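Local coordinates for protein CmeC (Campylobacter jejuni, PDB 4MT4) that forms a trimeric outer membrane channel of the outer membrane factor family and probably carries exported compounds out of the cell in multidrug efflux, at residues S2-P10 and L282-R293. Sequence-based numbering, arbitrary orientation.
Sequences SLSPNLNIP and LTQQNYLVGVAR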
loop_
_atom_site.group_PDB
_atom_site.type_symbol
_atom_site.label_atom_id
_atom_site.label_comp_id
_atom_site.label_asym_id
_atom_site.label_seq_id
_atom_site.Cartn_x
_atom_site.Cartn_y
_atom_site.Cartn_z
ATOM N N SER B 2 -4.673 -38.573 1.267
ATOM C CA SER B 2 -4.160 -37.238 1.554
ATOM C C SER B 2 -2.664 -37.276 1.855
ATOM O O SER B 2 -2.193 -38.139 2.595
ATOM C CB SER B 2 -4.907 -36.609 2.733
ATOM O OG SER B 2 -4.405 -35.316 3.020
ATOM N N LEU B 3 -1.923 -36.337 1.271
ATOM C CA LEU B 3 -0.495 -36.204 1.532
ATOM C C LEU B 3 -0.198 -34.914 2.291
ATOM O O LEU B 3 0.955 -34.494 2.408
ATOM C CB LEU B 3 0.297 -36.242 0.225
ATOM C CG LEU B 3 0.092 -37.493 -0.628
ATOM C CD1 LEU B 3 0.977 -37.443 -1.859
ATOM C CD2 LEU B 3 0.359 -38.758 0.177
ATOM N N SER B 4 -1.252 -34.287 2.804
ATOM C CA SER B 4 -1.107 -33.082 3.609
ATOM C C SER B 4 -0.457 -33.399 4.948
ATOM O O SER B 4 -0.894 -34.306 5.658
ATOM C CB SER B 4 -2.465 -32.410 3.826
ATOM O OG SER B 4 -2.926 -31.811 2.628
ATOM N N PRO B 5 0.597 -32.650 5.295
ATOM C CA PRO B 5 1.305 -32.879 6.555
ATOM C C PRO B 5 0.465 -32.455 7.754
ATOM O O PRO B 5 -0.463 -31.661 7.594
ATOM C CB PRO B 5 2.550 -32.001 6.418
ATOM C CG PRO B 5 2.112 -30.886 5.522
ATOM C CD PRO B 5 1.157 -31.514 4.540
ATOM N N ASN B 6 0.783 -32.985 8.931
ATOM C CA ASN B 6 0.113 -32.569 10.158
ATOM C C ASN B 6 0.409 -31.107 10.470
ATOM O O ASN B 6 1.566 -30.688 10.479
ATOM C CB ASN B 6 0.536 -33.453 11.334
ATOM C CG ASN B 6 0.027 -34.875 11.209
ATOM O OD1 ASN B 6 -0.946 -35.137 10.504
ATOM N ND2 ASN B 6 0.680 -35.803 11.900
ATOM N N LEU B 7 -0.641 -30.331 10.719
ATOM C CA LEU B 7 -0.474 -28.919 11.037
ATOM C C LEU B 7 -0.192 -28.741 12.523
ATOM O O LEU B 7 -1.052 -29.004 13.364
ATOM C CB LEU B 7 -1.713 -28.123 10.628
ATOM C CG LEU B 7 -1.575 -26.604 10.719
ATOM C CD1 LEU B 7 -0.446 -26.111 9.827
ATOM C CD2 LEU B 7 -2.885 -25.939 10.347
ATOM N N ASN B 8 1.019 -28.294 12.837
ATOM C CA ASN B 8 1.447 -28.147 14.224
ATOM C C ASN B 8 1.666 -26.693 14.622
ATOM O O ASN B 8 2.778 -26.172 14.533
ATOM C CB ASN B 8 2.728 -28.948 14.466
ATOM C CG ASN B 8 2.538 -30.432 14.230
ATOM O OD1 ASN B 8 3.258 -31.044 13.442
ATOM N ND2 ASN B 8 1.558 -31.018 14.909
ATOM N N ILE B 9 0.597 -26.042 15.066
ATOM C CA ILE B 9 0.694 -24.679 15.563
ATOM C C ILE B 9 1.101 -24.683 17.030
ATOM O O ILE B 9 0.368 -25.190 17.878
ATOM C CB ILE B 9 -0.633 -23.918 15.406
ATOM C CG1 ILE B 9 -1.082 -23.922 13.945
ATOM C CG2 ILE B 9 -0.493 -22.492 15.920
ATOM C CD1 ILE B 9 -2.406 -24.615 13.722
ATOM N N PRO B 10 2.278 -24.118 17.335
ATOM C CA PRO B 10 2.754 -24.032 18.718
ATOM C C PRO B 10 1.841 -23.161 19.572
ATOM O O PRO B 10 1.271 -22.191 19.072
ATOM C CB PRO B 10 4.143 -23.401 18.575
ATOM C CG PRO B 10 4.083 -22.654 17.285
ATOM C CD PRO B 10 3.212 -23.483 16.390
ATOM N N LEU B 282 -3.242 -20.269 6.994
ATOM C CA LEU B 282 -2.108 -21.153 7.237
ATOM C C LEU B 282 -2.469 -22.606 6.932
ATOM O O LEU B 282 -1.691 -23.321 6.300
ATOM C CB LEU B 282 -1.622 -21.021 8.681
ATOM C CG LEU B 282 -0.550 -22.011 9.145
ATOM C CD1 LEU B 282 0.686 -21.939 8.256
ATOM C CD2 LEU B 282 -0.188 -21.762 10.600
ATOM N N THR B 283 -3.650 -23.039 7.371
ATOM C CA THR B 283 -4.118 -24.397 7.083
ATOM C C THR B 283 -4.392 -24.556 5.596
ATOM O O THR B 283 -4.280 -25.648 5.046
ATOM C CB THR B 283 -5.406 -24.754 7.851
ATOM O OG1 THR B 283 -6.543 -24.535 7.007
ATOM C CG2 THR B 283 -5.541 -23.910 9.104
ATOM N N GLN B 284 -4.763 -23.452 4.958
ATOM C CA GLN B 284 -5.020 -23.444 3.525
ATOM C C GLN B 284 -3.755 -23.802 2.755
ATOM O O GLN B 284 -3.775 -24.654 1.868
ATOM C CB GLN B 284 -5.539 -22.078 3.079
ATOM C CG GLN B 284 -5.695 -21.942 1.576
ATOM C CD GLN B 284 -6.218 -20.580 1.165
ATOM O OE1 GLN B 284 -5.951 -19.574 1.823
ATOM N NE2 GLN B 284 -6.970 -20.541 0.072
ATOM N N GLN B 285 -2.654 -23.150 3.112
ATOM C CA GLN B 285 -1.364 -23.408 2.482
ATOM C C GLN B 285 -0.852 -24.800 2.835
ATOM O O GLN B 285 -0.157 -25.435 2.042
ATOM C CB GLN B 285 -0.341 -22.347 2.898
ATOM C CG GLN B 285 -0.690 -20.941 2.436
ATOM C CD GLN B 285 -0.769 -20.833 0.926
ATOM O OE1 GLN B 285 0.074 -21.373 0.209
ATOM N NE2 GLN B 285 -1.790 -20.141 0.434
ATOM N N ASN B 286 -1.202 -25.270 4.028
ATOM C CA ASN B 286 -0.797 -26.596 4.478
ATOM C C ASN B 286 -1.449 -27.688 3.638
ATOM O O ASN B 286 -0.825 -28.704 3.329
ATOM C CB ASN B 286 -1.146 -26.784 5.955
ATOM C CG ASN B 286 -0.695 -28.127 6.493
ATOM O OD1 ASN B 286 0.496 -28.355 6.704
ATOM N ND2 ASN B 286 -1.648 -29.021 6.727
ATOM N N TYR B 287 -2.706 -27.467 3.266
ATOM C CA TYR B 287 -3.431 -28.396 2.406
ATOM C C TYR B 287 -2.845 -28.411 0.997
ATOM O O TYR B 287 -2.833 -29.442 0.326
ATOM C CB TYR B 287 -4.917 -28.029 2.353
ATOM C CG TYR B 287 -5.715 -28.511 3.546
ATOM C CD1 TYR B 287 -5.606 -29.824 3.995
ATOM C CD2 TYR B 287 -6.572 -27.654 4.228
ATOM C CE1 TYR B 287 -6.333 -30.268 5.086
ATOM C CE2 TYR B 287 -7.301 -28.088 5.318
ATOM C CZ TYR B 287 -7.179 -29.394 5.743
ATOM O OH TYR B 287 -7.908 -29.819 6.830
ATOM N N LEU B 288 -2.357 -27.254 0.559
ATOM C CA LEU B 288 -1.787 -27.118 -0.777
ATOM C C LEU B 288 -0.429 -27.800 -0.882
ATOM O O LEU B 288 0.041 -28.097 -1.980
ATOM C CB LEU B 288 -1.665 -25.643 -1.157
ATOM C CG LEU B 288 -2.995 -24.925 -1.392
ATOM C CD1 LEU B 288 -2.766 -23.470 -1.767
ATOM C CD2 LEU B 288 -3.804 -25.646 -2.462
ATOM N N VAL B 289 0.202 -28.035 0.264
ATOM C CA VAL B 289 1.435 -28.808 0.300
ATOM C C VAL B 289 1.131 -30.245 -0.106
ATOM O O VAL B 289 1.868 -30.853 -0.885
ATOM C CB VAL B 289 2.089 -28.783 1.696
ATOM C CG1 VAL B 289 3.250 -29.765 1.762
ATOM C CG2 VAL B 289 2.555 -27.374 2.039
ATOM N N GLY B 290 0.028 -30.774 0.415
ATOM C CA GLY B 290 -0.415 -32.113 0.073
ATOM C C GLY B 290 -0.735 -32.250 -1.403
ATOM O O GLY B 290 -0.372 -33.244 -2.030
ATOM N N VAL B 291 -1.415 -31.248 -1.953
ATOM C CA VAL B 291 -1.756 -31.219 -3.372
ATOM C C VAL B 291 -0.505 -31.295 -4.242
ATOM O O VAL B 291 -0.470 -32.013 -5.243
ATOM C CB VAL B 291 -2.547 -29.944 -3.735
ATOM C CG1 VAL B 291 -2.771 -29.855 -5.240
ATOM C CG2 VAL B 291 -3.869 -29.907 -2.988
ATOM N N ALA B 292 0.522 -30.553 -3.842
ATOM C CA ALA B 292 1.771 -30.497 -4.592
ATOM C C ALA B 292 2.517 -31.826 -4.542
ATOM O O ALA B 292 3.196 -32.201 -5.498
ATOM C CB ALA B 292 2.652 -29.378 -4.060
ATOM N N ARG B 293 2.384 -32.539 -3.428
ATOM C CA ARG B 293 3.100 -33.798 -3.240
ATOM C C ARG B 293 2.456 -34.955 -3.999
ATOM O O ARG B 293 3.091 -35.986 -4.222
ATOM C CB ARG B 293 3.197 -34.143 -1.751
ATOM C CG ARG B 293 4.068 -33.178 -0.954
ATOM C CD ARG B 293 4.720 -33.838 0.256
ATOM N NE ARG B 293 3.809 -33.985 1.388
ATOM C CZ ARG B 293 4.132 -33.701 2.647
ATOM N NH1 ARG B 293 5.347 -33.251 2.935
ATOM N NH2 ARG B 293 3.245 -33.862 3.620
#
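Arg293 runs back alongside the N-terminal segment and turns its guanidinium edge to Leu3 O, taking it side-on with two nitrogens, NH2 at 2.7 Å and NE at 3.1 Å. The acceptor lies close to the guanidinium plane, though the NE bond is the more bent, with an N-H...O angle of 135°. A bend at chi3 (-79°) folds the arginine chain so that Val289 CG1 sits over one guanidinium face, while Pro5 CD approaches NH2 obliquely at 3.3 Å. Two helical turns earlier, Asn286 ND2 donates a nearly straight bond (165°) to Pro5 O at 3.0 Å, with Pro5 O lying close to the plane of the Asn286 amide. Between these two polar grips the backbones come together: Ser4 CA lies 3.7 Å from Gly290 CA, where the glycine presents no side chain. Further along, Leu7 uses both methyls, CD2 against Thr283 CG2 at 3.6 Å and CD1 against the Asn286 amide, and Ile9 CG1 makes a loose apolar contact with Leu282 CD2 at 4.1 Å.

In the second shell, Lys351 of helix 339-405 bonds Asn286 OD1, which probably helps fix the amide's rotation. Asp132, near the start of helix 129-195, bonds Ser2 OG and Ser4 OG. Helix 273-293 thus docks the lipoprotein's irregular, mostly extended N-terminus through main-chain carbonyls, independently of its side-chain polarity, while Leu3, Pro5 and Leu7 supply most of its buried surface.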